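Demethylmenaquinone Methyltransferase (Thermus thermophilus, PDB 1J3L) is an RraA-family protein with an alpha/beta chain built round a mixed beta sheet, three copies of which form the assembly. Local coordinates at residues L18-K23 with G107-A112; L60-G65 with A87-H92. All coordinates share one frame; numbering follows the deposited sequence.

Both contacts reach the same mixed sheet, with their centres about 9 Å apart. Strand 88-92 is the common neighbour: contact 2 pairs it with strand 58-63, while strand 107-110 of contact 1 lies along its other edge. The evidence is two probable backbone hydrogen bonds, from Val91 N to Leu109 O at 2.7 Å and from Val89 N to Gly107 O at 2.9 Å. Side chains cross the junction too, since Phe22 CE2 packs 3.4 Å from Val91 O and Leu111 touches His92. Contact 2 is buried, its centre about 4 Å from the centre of the chain, whereas residues 18-23 of contact 1 reach out to both other subunits.

Contact 1. Residues L18-K23 with G107-A112; sequences LPMVFK and GLLALA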
loop_
_atom_site.group_PDB
_atom_site.type_symbol
_atom_site.label_atom_id
_atom_site.label_comp_id
_atom_site.label_asym_id
_atom_site.label_seq_id
_atom_site.Cartn_x
_atom_site.Cartn_y
_atom_site.Cartn_z
ATOM N N LEU A 18 5.360 7.558 -13.632
ATOM C CA LEU A 18 5.575 6.695 -12.485
ATOM C C LEU A 18 4.211 6.323 -11.916
ATOM O O LEU A 18 3.298 7.154 -11.867
ATOM C CB LEU A 18 6.414 7.410 -11.422
ATOM C CG LEU A 18 7.913 7.487 -11.720
ATOM C CD1 LEU A 18 8.622 8.324 -10.679
ATOM C CD2 LEU A 18 8.476 6.085 -11.744
ATOM N N PRO A 19 4.040 5.054 -11.515
ATOM C CA PRO A 19 2.756 4.627 -10.951
ATOM C C PRO A 19 2.554 5.286 -9.586
ATOM O O PRO A 19 3.514 5.732 -8.954
ATOM C CB PRO A 19 2.906 3.107 -10.858
ATOM C CG PRO A 19 4.393 2.934 -10.647
ATOM C CD PRO A 19 4.986 3.927 -11.603
HETATM N N MSE A 20 1.305 5.360 -9.147
HETATM C CA MSE A 20 0.998 5.962 -7.859
HETATM C C MSE A 20 1.288 4.966 -6.740
HETATM O O MSE A 20 0.375 4.407 -6.144
HETATM C CB MSE A 20 -0.473 6.410 -7.815
HETATM C CG MSE A 20 -0.861 7.149 -6.533
HETATM SE SE MSE A 20 0.588 8.218 -5.823
HETATM C CE MSE A 20 0.747 9.493 -7.249
ATOM N N VAL A 21 2.574 4.746 -6.476
ATOM C CA VAL A 21 3.020 3.825 -5.436
ATOM C C VAL A 21 3.560 4.620 -4.237
ATOM O O VAL A 21 4.271 4.093 -3.383
ATOM C CB VAL A 21 4.109 2.877 -5.974
ATOM C CG1 VAL A 21 3.541 2.047 -7.112
ATOM C CG2 VAL A 21 5.315 3.673 -6.459
ATOM N N PHE A 22 3.221 5.904 -4.204
ATOM C CA PHE A 22 3.617 6.785 -3.117
ATOM C C PHE A 22 2.373 7.091 -2.281
ATOM O O PHE A 22 1.268 7.119 -2.802
ATOM C CB PHE A 22 4.177 8.106 -3.654
ATOM C CG PHE A 22 5.469 7.971 -4.398
ATOM C CD1 PHE A 22 5.487 7.550 -5.723
ATOM C CD2 PHE A 22 6.677 8.298 -3.780
ATOM C CE1 PHE A 22 6.694 7.460 -6.431
ATOM C CE2 PHE A 22 7.890 8.210 -4.478
ATOM C CZ PHE A 22 7.896 7.792 -5.805
ATOM N N LYS A 23 2.539 7.305 -0.987
ATOM C CA LYS A 23 1.387 7.639 -0.172
ATOM C C LYS A 23 1.276 9.155 -0.228
ATOM O O LYS A 23 2.278 9.844 -0.366
ATOM C CB LYS A 23 1.583 7.167 1.267
ATOM C CG LYS A 23 1.894 5.679 1.369
ATOM C CD LYS A 23 1.644 5.121 2.764
ATOM C CE LYS A 23 2.050 3.653 2.843
ATOM N NZ LYS A 23 1.517 2.974 4.063
ATOM N N GLY A 107 1.587 19.625 -2.010
ATOM C CA GLY A 107 1.595 18.214 -2.326
ATOM C C GLY A 107 2.771 17.574 -1.625
ATOM O O GLY A 107 3.850 18.166 -1.572
ATOM N N LEU A 108 2.563 16.390 -1.058
ATOM C CA LEU A 108 3.633 15.667 -0.371
ATOM C C LEU A 108 3.509 14.144 -0.515
ATOM O O LEU A 108 2.687 13.506 0.149
ATOM C CB LEU A 108 3.667 16.045 1.115
ATOM C CG LEU A 108 4.017 17.497 1.443
ATOM C CD1 LEU A 108 3.957 17.702 2.949
ATOM C CD2 LEU A 108 5.406 17.827 0.910
ATOM N N LEU A 109 4.337 13.573 -1.385
ATOM C CA LEU A 109 4.333 12.135 -1.618
ATOM C C LEU A 109 5.586 11.500 -1.037
ATOM O O LEU A 109 6.668 12.094 -1.042
ATOM C CB LEU A 109 4.279 11.821 -3.116
ATOM C CG LEU A 109 3.189 12.503 -3.938
ATOM C CD1 LEU A 109 3.236 12.020 -5.407
ATOM C CD2 LEU A 109 1.845 12.200 -3.301
ATOM N N ALA A 110 5.431 10.289 -0.523
ATOM C CA ALA A 110 6.548 9.560 0.041
ATOM C C ALA A 110 6.166 8.092 0.011
ATOM O O ALA A 110 4.999 7.758 -0.188
ATOM C CB ALA A 110 6.809 10.016 1.464
ATOM N N LEU A 111 7.147 7.216 0.192
ATOM C CA LEU A 111 6.888 5.785 0.186
ATOM C C LEU A 111 6.297 5.367 1.522
ATOM O O LEU A 111 5.525 4.417 1.603
ATOM C CB LEU A 111 8.187 5.013 -0.089
ATOM C CG LEU A 111 8.803 5.243 -1.476
ATOM C CD1 LEU A 111 10.151 4.547 -1.571
ATOM C CD2 LEU A 111 7.845 4.742 -2.556
ATOM N N ALA A 112 6.652 6.105 2.571
ATOM C CA ALA A 112 6.160 5.791 3.899
ATOM C C ALA A 112 6.607 6.793 4.938
ATOM O O ALA A 112 7.495 7.617 4.699
ATOM C CB ALA A 112 6.637 4.399 4.309
#
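Three successive residues, Leu109, Ala110 and Leu111, meet Phe22. Over one face of its ring comes a methyl of Leu111, CD2, 4.2 Å from the ring centroid and 23° off the normal; it is displaced toward the rim, on the side of Phe22 CD2, so this is an off-centre CH-pi contact. Although the first bond of the Leu111 side chain leaves the contact, its branch turns back, and the same CD2 also lies 3.7 Å from Val21 O. The carbonyl carbon of Ala110 approaches the ring edge. Phe22 CB lies 3.8 Å from Leu109 CB, and chi1 of -67° carries the ring on to Ala110 and Leu111.

Leu109 has a second apolar neighbour in Met20, modelled as selenomethionine. That chain is bent at chi2 and chi3, which brings CE to 4.0 Å from Leu109 CD1, and the two side chains meet at about a right angle. Leu150 of strand 149-153 touches both.

Lys23 contributes its aliphatic part: extended beyond CG, the chain runs past the carbonyl of Leu111, with CE 3.8 Å from Leu111 O. Its backbone is held by a reciprocal pair of hydrogen bonds, Lys23 N to Ala110 O at 2.6 Å and Ala110 N to Lys23 O at 3.2 Å. Lys23 O also receives a CA-H...O contact from Leu109 CA at 3.3 Å.

Residues 20-23 run at 98° end to end to residues 108-111, and the one beta bridge between the segments is at Lys23. Met20 centres an inverse gamma turn, and Val21 packs on Leu68 of the second subunit. The Lys23-Ala110 bridge is a hydrogen-bonded antiparallel pair, by which short strand 23-24 joins the edge of strand 107-110 that faces away from its parallel neighbour 88-92, an arrangement characteristic of a mixed sheet.

Contact 2. Residues L60-G65 with A87-H92; sequences LFVDGG and AGVVVH
His92, the residue with most surface buried here, lies beside Asp63 with both side chains directed the same way from the sheet. Matching first torsions (Asp63 chi1 -176°) set them alongside each other. Asp63 OD1 reaches the imidazole edge in the ring plane, 3.7 Å from His92 ND1, too long for a hydrogen bond, and the carboxylate is turned 82° from the ring. OD1 instead accepts from Gly65 N at 2.7 Å, forming an Asx turn. The backbone of His92 is bonded through both its polar atoms: His92 N gives to Val62 O at 2.7 Å, and His92 O takes a less straight bond from Gly64 N at 2.8 Å.

Strands 58-63 and 88-92, joined through helix 75-83, form a beta-alpha-beta unit; the two segments run parallel, with only 14° between their axes. Between them the hydrogen bonds alternate in the parallel manner, one strand's residue bonding to two on the other.

Val90 serves as such a residue, its N bonded to Leu60 O at 2.7 Å and its O receiving Val62 N at 2.7 Å. Its CG1 methyl sits over the centre of the Phe61 ring, 3.7 Å from the centroid, a CH-pi contact beside which His92 CB approaches the ring edge. Leu60 and Val62 play the same part on strand 58-63; Leu60 N bonds to Gly88 O at 3.0 Å. On the other face of the sheet, the side chains of Leu60, Val62, Val89 and Val91 pack together, with Val62 and Val89 lying side by side; Leu72 and Leu73 touch Val62 and Val89 respectively.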
loop_
_atom_site.group_PDB
_atom_site.type_symbol
_atom_site.label_atom_id
_atom_site.label_comp_id
_atom_site.label_asym_id
_atom_site.label_seq_id
_atom_site.Cartn_x
_atom_site.Cartn_y
_atom_site.Cartn_z
ATOM N N LEU A 60 9.937 19.773 -5.750
ATOM C CA LEU A 60 11.212 19.191 -5.374
ATOM C C LEU A 60 11.056 17.674 -5.318
ATOM O O LEU A 60 10.170 17.145 -4.647
ATOM C CB LEU A 60 11.680 19.726 -4.018
ATOM C CG LEU A 60 13.065 19.241 -3.571
ATOM C CD1 LEU A 60 14.127 19.890 -4.453
ATOM C CD2 LEU A 60 13.309 19.574 -2.092
ATOM N N PHE A 61 11.908 16.985 -6.058
ATOM C CA PHE A 61 11.895 15.534 -6.105
ATOM C C PHE A 61 13.130 15.085 -5.331
ATOM O O PHE A 61 14.259 15.319 -5.761
ATOM C CB PHE A 61 11.968 15.051 -7.559
ATOM C CG PHE A 61 11.441 13.661 -7.767
ATOM C CD1 PHE A 61 11.988 12.586 -7.088
ATOM C CD2 PHE A 61 10.410 13.427 -8.655
ATOM C CE1 PHE A 61 11.506 11.296 -7.290
ATOM C CE2 PHE A 61 9.923 12.137 -8.864
ATOM C CZ PHE A 61 10.475 11.075 -8.183
ATOM N N VAL A 62 12.911 14.462 -4.180
ATOM C CA VAL A 62 14.013 13.999 -3.347
ATOM C C VAL A 62 14.228 12.507 -3.476
ATOM O O VAL A 62 13.353 11.708 -3.131
ATOM C CB VAL A 62 13.768 14.303 -1.859
ATOM C CG1 VAL A 62 14.981 13.915 -1.048
ATOM C CG2 VAL A 62 13.441 15.766 -1.680
ATOM N N ASP A 63 15.391 12.138 -3.991
ATOM C CA ASP A 63 15.729 10.729 -4.137
ATOM C C ASP A 63 16.461 10.309 -2.862
ATOM O O ASP A 63 17.606 10.707 -2.646
ATOM C CB ASP A 63 16.641 10.522 -5.342
ATOM C CG ASP A 63 16.933 9.069 -5.590
ATOM O OD1 ASP A 63 17.031 8.311 -4.602
ATOM O OD2 ASP A 63 17.071 8.687 -6.766
ATOM N N GLY A 64 15.795 9.530 -2.013
ATOM C CA GLY A 64 16.416 9.093 -0.773
ATOM C C GLY A 64 16.937 7.676 -0.871
ATOM O O GLY A 64 17.161 7.002 0.137
ATOM N N GLY A 65 17.143 7.213 -2.095
ATOM C CA GLY A 65 17.625 5.858 -2.268
ATOM C C GLY A 65 16.543 4.886 -1.850
ATOM O O GLY A 65 16.791 3.692 -1.710
ATOM N N ALA A 87 5.269 24.109 -4.745
ATOM C CA ALA A 87 3.992 23.522 -5.137
ATOM C C ALA A 87 3.880 22.125 -4.541
ATOM O O ALA A 87 2.782 21.651 -4.238
ATOM C CB ALA A 87 3.886 23.451 -6.651
ATOM N N GLY A 88 5.022 21.472 -4.365
ATOM C CA GLY A 88 5.023 20.135 -3.806
ATOM C C GLY A 88 6.400 19.512 -3.661
ATOM O O GLY A 88 7.393 20.008 -4.190
ATOM N N VAL A 89 6.438 18.402 -2.936
ATOM C CA VAL A 89 7.663 17.653 -2.691
ATOM C C VAL A 89 7.367 16.174 -2.924
ATOM O O VAL A 89 6.347 15.651 -2.457
ATOM C CB VAL A 89 8.141 17.808 -1.225
ATOM C CG1 VAL A 89 9.570 17.267 -1.077
ATOM C CG2 VAL A 89 8.043 19.266 -0.798
ATOM N N VAL A 90 8.235 15.507 -3.672
ATOM C CA VAL A 90 8.076 14.078 -3.917
ATOM C C VAL A 90 9.283 13.393 -3.306
ATOM O O VAL A 90 10.417 13.677 -3.677
ATOM C CB VAL A 90 8.021 13.744 -5.402
ATOM C CG1 VAL A 90 8.126 12.250 -5.588
ATOM C CG2 VAL A 90 6.719 14.253 -5.993
ATOM N N VAL A 91 9.044 12.495 -2.363
ATOM C CA VAL A 91 10.142 11.816 -1.701
ATOM C C VAL A 91 10.247 10.332 -2.014
ATOM O O VAL A 91 9.351 9.551 -1.679
ATOM C CB VAL A 91 10.051 11.984 -0.157
ATOM C CG1 VAL A 91 11.235 11.317 0.525
ATOM C CG2 VAL A 91 10.000 13.456 0.205
ATOM N N HIS A 92 11.333 9.948 -2.678
ATOM C CA HIS A 92 11.563 8.539 -2.946
ATOM C C HIS A 92 12.270 8.135 -1.667
ATOM O O HIS A 92 13.499 8.059 -1.620
ATOM C CB HIS A 92 12.499 8.317 -4.132
ATOM C CG HIS A 92 12.680 6.872 -4.471
ATOM N ND1 HIS A 92 13.911 6.320 -4.776
ATOM C CD2 HIS A 92 11.785 5.861 -4.572
ATOM C CE1 HIS A 92 13.760 5.040 -5.050
ATOM N NE2 HIS A 92 12.477 4.733 -4.935
#